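Local coordinates for protein rhamnonate dehydratase (Gibberella zeae PH-1, PDB 3FXG) that probably dehydrates rhamnonate, as a magnesium-dependent lyase of the enolase superfamily, at residues F97-L101 and E114-R118; F67-I71 and V135-L140. One frame throughout, in Å; residues are numbered along the deposited sequence.

Contact 1: F97-L101 and E114-R118; sequences FERFL and EQMYR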
loop_
_atom_site.group_PDB
_atom_site.type_symbol
_atom_site.label_atom_id
_atom_site.label_comp_id
_atom_site.label_asym_id
_atom_site.label_seq_id
_atom_site.Cartn_x
_atom_site.Cartn_y
_atom_site.Cartn_z
ATOM N N PHE A 97 -13.680 41.251 3.475
ATOM C CA PHE A 97 -12.502 41.446 2.643
ATOM C C PHE A 97 -11.981 42.851 2.361
ATOM O O PHE A 97 -10.784 43.021 2.128
ATOM C CB PHE A 97 -12.707 40.673 1.335
ATOM C CG PHE A 97 -13.053 39.228 1.555
ATOM C CD1 PHE A 97 -12.185 38.395 2.260
ATOM C CD2 PHE A 97 -14.268 38.710 1.115
ATOM C CE1 PHE A 97 -12.525 37.068 2.526
ATOM C CE2 PHE A 97 -14.618 37.386 1.376
ATOM C CZ PHE A 97 -13.745 36.563 2.085
ATOM N N GLU A 98 -12.844 43.861 2.406
ATOM C CA GLU A 98 -12.388 45.221 2.123
ATOM C C GLU A 98 -11.192 45.646 2.978
ATOM O O GLU A 98 -10.299 46.346 2.500
ATOM C CB GLU A 98 -13.532 46.225 2.305
ATOM C CG GLU A 98 -13.186 47.625 1.812
ATOM C CD GLU A 98 -14.380 48.567 1.795
ATOM O OE1 GLU A 98 -15.528 48.090 1.658
ATOM O OE2 GLU A 98 -14.168 49.791 1.899
ATOM N N ARG A 99 -11.167 45.204 4.231
ATOM C CA ARG A 99 -10.088 45.560 5.152
ATOM C C ARG A 99 -8.687 45.176 4.673
ATOM O O ARG A 99 -7.707 45.821 5.039
ATOM C CB ARG A 99 -10.337 44.922 6.525
ATOM C CG ARG A 99 -10.090 43.414 6.585
ATOM C CD ARG A 99 -10.533 42.846 7.934
ATOM N NE ARG A 99 -11.990 42.857 8.071
ATOM C CZ ARG A 99 -12.638 42.719 9.224
ATOM N NH1 ARG A 99 -11.961 42.561 10.355
ATOM N NH2 ARG A 99 -13.963 42.738 9.248
ATOM N N PHE A 100 -8.587 44.126 3.867
ATOM C CA PHE A 100 -7.283 43.678 3.379
ATOM C C PHE A 100 -6.850 44.403 2.111
ATOM O O PHE A 100 -5.666 44.419 1.767
ATOM C CB PHE A 100 -7.326 42.178 3.083
ATOM C CG PHE A 100 -7.796 41.347 4.235
ATOM C CD1 PHE A 100 -6.986 41.159 5.349
ATOM C CD2 PHE A 100 -9.058 40.763 4.217
ATOM C CE1 PHE A 100 -7.426 40.402 6.432
ATOM C CE2 PHE A 100 -9.508 40.004 5.296
ATOM C CZ PHE A 100 -8.690 39.824 6.405
ATOM N N LEU A 101 -7.810 45.015 1.431
ATOM C CA LEU A 101 -7.540 45.683 0.165
ATOM C C LEU A 101 -7.215 47.171 0.189
ATOM O O LEU A 101 -6.301 47.612 -0.504
ATOM C CB LEU A 101 -8.724 45.453 -0.774
ATOM C CG LEU A 101 -9.170 43.996 -0.917
ATOM C CD1 LEU A 101 -10.486 43.938 -1.671
ATOM C CD2 LEU A 101 -8.091 43.192 -1.628
ATOM N N GLU A 114 -3.748 35.008 0.137
ATOM C CA GLU A 114 -3.495 34.249 1.356
ATOM C C GLU A 114 -4.233 34.867 2.532
ATOM O O GLU A 114 -4.774 34.157 3.376
ATOM C CB GLU A 114 -1.996 34.200 1.666
ATOM C CG GLU A 114 -1.167 33.485 0.606
ATOM C CD GLU A 114 -1.627 32.061 0.372
ATOM O OE1 GLU A 114 -1.740 31.306 1.361
ATOM O OE2 GLU A 114 -1.867 31.692 -0.799
ATOM N N GLN A 115 -4.259 36.194 2.591
ATOM C CA GLN A 115 -4.945 36.862 3.688
ATOM C C GLN A 115 -6.451 36.621 3.637
ATOM O O GLN A 115 -7.057 36.231 4.631
ATOM C CB GLN A 115 -4.649 38.365 3.672
ATOM C CG GLN A 115 -3.181 38.694 3.938
ATOM C CD GLN A 115 -2.926 40.180 4.065
ATOM O OE1 GLN A 115 -3.519 40.985 3.346
ATOM N NE2 GLN A 115 -2.027 40.555 4.973
HETATM N N MSE A 116 -7.059 36.841 2.477
HETATM C CA MSE A 116 -8.494 36.637 2.356
HETATM C C MSE A 116 -8.875 35.179 2.588
HETATM O O MSE A 116 -9.875 34.889 3.245
HETATM C CB MSE A 116 -8.985 37.087 0.974
HETATM C CG MSE A 116 -8.855 38.586 0.722
HETATM SE SE MSE A 116 -9.734 39.123 -0.921
HETATM C CE MSE A 116 -8.338 38.660 -2.179
ATOM N N TYR A 117 -8.074 34.258 2.061
ATOM C CA TYR A 117 -8.375 32.837 2.219
ATOM C C TYR A 117 -8.198 32.350 3.655
ATOM O O TYR A 117 -9.086 31.711 4.217
ATOM C CB TYR A 117 -7.492 31.990 1.295
ATOM C CG TYR A 117 -7.865 30.523 1.317
ATOM C CD1 TYR A 117 -8.883 30.029 0.501
ATOM C CD2 TYR A 117 -7.234 29.637 2.194
ATOM C CE1 TYR A 117 -9.269 28.682 0.561
ATOM C CE2 TYR A 117 -7.614 28.296 2.266
ATOM C CZ TYR A 117 -8.629 27.825 1.445
ATOM O OH TYR A 117 -9.001 26.498 1.508
ATOM N N ARG A 118 -7.051 32.646 4.254
ATOM C CA ARG A 118 -6.801 32.186 5.610
ATOM C C ARG A 118 -7.655 32.894 6.658
ATOM O O ARG A 118 -8.002 32.301 7.676
ATOM C CB ARG A 118 -5.303 32.299 5.936
ATOM C CG ARG A 118 -4.454 31.303 5.131
ATOM C CD ARG A 118 -2.964 31.390 5.448
ATOM N NE ARG A 118 -2.613 30.914 6.789
ATOM C CZ ARG A 118 -2.578 29.635 7.160
ATOM N NH1 ARG A 118 -2.880 28.668 6.301
ATOM N NH2 ARG A 118 -2.200 29.314 8.392
HETATM O O HOH W 1 -3.521 43.602 3.142
#
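Met116, a selenomethionine, lies between Phe97, Phe100 and Leu101 and contributes the largest share of the contact between two nearly antiparallel helical segments. Its side chain crosses that of Phe97 at about a right angle, with Met116 CG 3.7 Å from Phe97 CD1. The chain bends at its last torsion (chi3 -82°), and SE sits 4.7 Å from the centroid of the Phe97 ring, an oblique Met-aromatic contact 41° off the normal. The same ring turns an edge to the backbone: Phe97 CE1 is 3.5 Å from Met116 O, near the ring plane. Phe100 slides past Met116 in the opposite direction, CD2 to Met116 CG 4.1 Å, and one face of its ring looks onto Gln115 O. The Gln115 amide plane is turned 51° from that ring. Gln115 OE1 accepts a hydrogen bond from a water at 2.6 Å, which also donates to Phe100 O, linking this carbonyl to the Gln115 side chain. Leu101 CD2 reaches Met116 SE more loosely, at 4.4 Å. Phe100 also meets Tyr52 of a second subunit edge-to-face. Within the chain, helices 86-101 and 109-119 pack here side by side, Phe97 and Leu101 resting on helix 128-148 and Leu101 also on strand 11-19.

Contact 2: F67-I71 and V135-L140; sequences FLVEI and VIDLAL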
loop_
_atom_site.group_PDB
_atom_site.type_symbol
_atom_site.label_atom_id
_atom_site.label_comp_id
_atom_site.label_asym_id
_atom_site.label_seq_id
_atom_site.Cartn_x
_atom_site.Cartn_y
_atom_site.Cartn_z
ATOM N N PHE A 67 -23.036 39.324 -9.362
ATOM C CA PHE A 67 -22.587 40.555 -8.724
ATOM C C PHE A 67 -21.340 41.061 -9.439
ATOM O O PHE A 67 -20.703 40.321 -10.194
ATOM C CB PHE A 67 -22.333 40.349 -7.213
ATOM C CG PHE A 67 -21.042 39.642 -6.873
ATOM C CD1 PHE A 67 -20.004 40.333 -6.247
ATOM C CD2 PHE A 67 -20.887 38.280 -7.110
ATOM C CE1 PHE A 67 -18.829 39.675 -5.856
ATOM C CE2 PHE A 67 -19.719 37.610 -6.725
ATOM C CZ PHE A 67 -18.690 38.311 -6.097
ATOM N N LEU A 68 -21.021 42.333 -9.230
ATOM C CA LEU A 68 -19.863 42.951 -9.861
ATOM C C LEU A 68 -19.014 43.655 -8.819
ATOM O O LEU A 68 -19.534 44.287 -7.899
ATOM C CB LEU A 68 -20.312 43.979 -10.906
ATOM C CG LEU A 68 -19.205 44.789 -11.588
ATOM C CD1 LEU A 68 -18.634 43.992 -12.746
ATOM C CD2 LEU A 68 -19.763 46.111 -12.096
ATOM N N VAL A 69 -17.703 43.550 -8.970
ATOM C CA VAL A 69 -16.784 44.199 -8.052
ATOM C C VAL A 69 -15.920 45.188 -8.822
ATOM O O VAL A 69 -15.421 44.874 -9.902
ATOM C CB VAL A 69 -15.863 43.168 -7.359
ATOM C CG1 VAL A 69 -14.754 43.882 -6.602
ATOM C CG2 VAL A 69 -16.679 42.300 -6.411
ATOM N N GLU A 70 -15.762 46.387 -8.274
ATOM C CA GLU A 70 -14.919 47.398 -8.896
ATOM C C GLU A 70 -13.840 47.780 -7.893
ATOM O O GLU A 70 -14.132 48.028 -6.725
ATOM C CB GLU A 70 -15.715 48.659 -9.261
ATOM C CG GLU A 70 -16.835 48.466 -10.273
ATOM C CD GLU A 70 -17.418 49.796 -10.745
ATOM O OE1 GLU A 70 -17.685 50.663 -9.888
ATOM O OE2 GLU A 70 -17.614 49.973 -11.965
ATOM N N ILE A 71 -12.592 47.808 -8.344
ATOM C CA ILE A 71 -11.492 48.195 -7.474
ATOM C C ILE A 71 -10.822 49.395 -8.132
ATOM O O ILE A 71 -10.310 49.295 -9.245
ATOM C CB ILE A 71 -10.477 47.048 -7.302
ATOM C CG1 ILE A 71 -11.169 45.844 -6.655
ATOM C CG2 ILE A 71 -9.302 47.513 -6.439
ATOM C CD1 ILE A 71 -10.278 44.614 -6.526
ATOM N N VAL A 135 -13.716 36.643 -7.403
ATOM C CA VAL A 135 -14.090 37.832 -8.157
ATOM C C VAL A 135 -13.218 39.029 -7.786
ATOM O O VAL A 135 -12.869 39.843 -8.643
ATOM C CB VAL A 135 -15.579 38.171 -7.941
ATOM C CG1 VAL A 135 -15.944 39.433 -8.705
ATOM C CG2 VAL A 135 -16.443 37.007 -8.418
ATOM N N ILE A 136 -12.863 39.139 -6.512
ATOM C CA ILE A 136 -12.014 40.240 -6.071
ATOM C C ILE A 136 -10.636 40.099 -6.715
ATOM O O ILE A 136 -10.058 41.079 -7.192
ATOM C CB ILE A 136 -11.864 40.249 -4.531
ATOM C CG1 ILE A 136 -13.197 40.639 -3.887
ATOM C CG2 ILE A 136 -10.754 41.210 -4.116
ATOM C CD1 ILE A 136 -13.214 40.512 -2.365
ATOM N N ASP A 137 -10.120 38.873 -6.729
ATOM C CA ASP A 137 -8.817 38.597 -7.322
ATOM C C ASP A 137 -8.827 38.935 -8.807
ATOM O O ASP A 137 -7.887 39.542 -9.311
ATOM C CB ASP A 137 -8.446 37.122 -7.135
ATOM C CG ASP A 137 -7.056 36.796 -7.657
ATOM O OD1 ASP A 137 -6.062 37.262 -7.055
ATOM O OD2 ASP A 137 -6.952 36.075 -8.671
ATOM N N LEU A 138 -9.887 38.536 -9.505
ATOM C CA LEU A 138 -10.002 38.812 -10.933
ATOM C C LEU A 138 -10.054 40.320 -11.182
ATOM O O LEU A 138 -9.484 40.815 -12.154
ATOM C CB LEU A 138 -11.248 38.126 -11.512
ATOM C CG LEU A 138 -11.166 36.594 -11.613
ATOM C CD1 LEU A 138 -12.518 36.011 -12.019
ATOM C CD2 LEU A 138 -10.095 36.210 -12.628
ATOM N N ALA A 139 -10.731 41.052 -10.301
ATOM C CA ALA A 139 -10.809 42.505 -10.441
ATOM C C ALA A 139 -9.412 43.090 -10.254
ATOM O O ALA A 139 -9.050 44.074 -10.894
ATOM C CB ALA A 139 -11.775 43.092 -9.408
ATOM N N LEU A 140 -8.626 42.478 -9.374
ATOM C CA LEU A 140 -7.265 42.936 -9.136
ATOM C C LEU A 140 -6.441 42.742 -10.402
ATOM O O LEU A 140 -5.694 43.634 -10.804
ATOM C CB LEU A 140 -6.627 42.167 -7.973
ATOM C CG LEU A 140 -7.032 42.583 -6.557
ATOM C CD1 LEU A 140 -6.420 41.620 -5.546
ATOM C CD2 LEU A 140 -6.560 44.013 -6.283
#
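Val135 and Phe67 come together from opposite directions, and the side chains that meet in this contact are all apolar. In the aromatic part, Val135 CG2 makes the closest approach to the Phe67 ring, coming obliquely to 3.5 Å from CZ, with Val135 CB beside it. Phe67 CB does not point at the helix, but chi1 of 77° puts CG between the backbone N and the carbonyl carbon, from where the ring extends to Val135.

Among the aliphatic contacts, Val135 CG1 also lies 3.7 Å from CG2 of Val69, the two valines crossing at a slant; Val69 CG1 lies more loosely beside the Ala139 methyl. Farther along, Ile71 reaches in with an extended chain (chi2 176°) and ends against three residues of the helix. Its CD1 is 3.6 Å from Ala139 CB and also packs on Leu140 and Ile136. The small side chain of Ala139 lets this methyl come close to the helix backbone, where CD1 also touches Ile136 O at 3.6 Å.

The alternate residues Leu68 and Glu70 point away from the helix; Glu70 makes a salt bridge with Arg15, and Asp137, on the far side of the helix, hydrogen-bonds to Thr306. Backbone bonds pair strand 66-73 with strands 11-19 and 78-84.

Alternate residues Phe67, Val69 and Ile71 thus present one apolar face of an antiparallel sheet to helix 128-148, the two segment axes 8.1 Å apart and inclined at 43°. This sheet-on-helix layering is that of the alpha+beta N-terminal capping domain of the enolase superfamily, in which a meander of strands is followed by a helical bundle.

From the N terminus, strand 11-19 opens the chain; strand 66-73 is the first element to contribute to either contact, through 67-71. The chain then runs through strand 78-84 into helix 86-101, which carries 97-101. A short loop leads to helix 109-119, where 114-118 packs back on its predecessor, so contact 1 closes a loop of 12 residues. The following helix, 128-148, returns to strand 66-73 and closes contact 2 across 63 residues. The short loop therefore lies wholly within the long one. Ile136 joins them: its side chain packs against Phe97, Leu101 and Met116. Together the contacts tie three successive helices to the antiparallel sheet of the N-terminal domain, their centres about 13 Å apart.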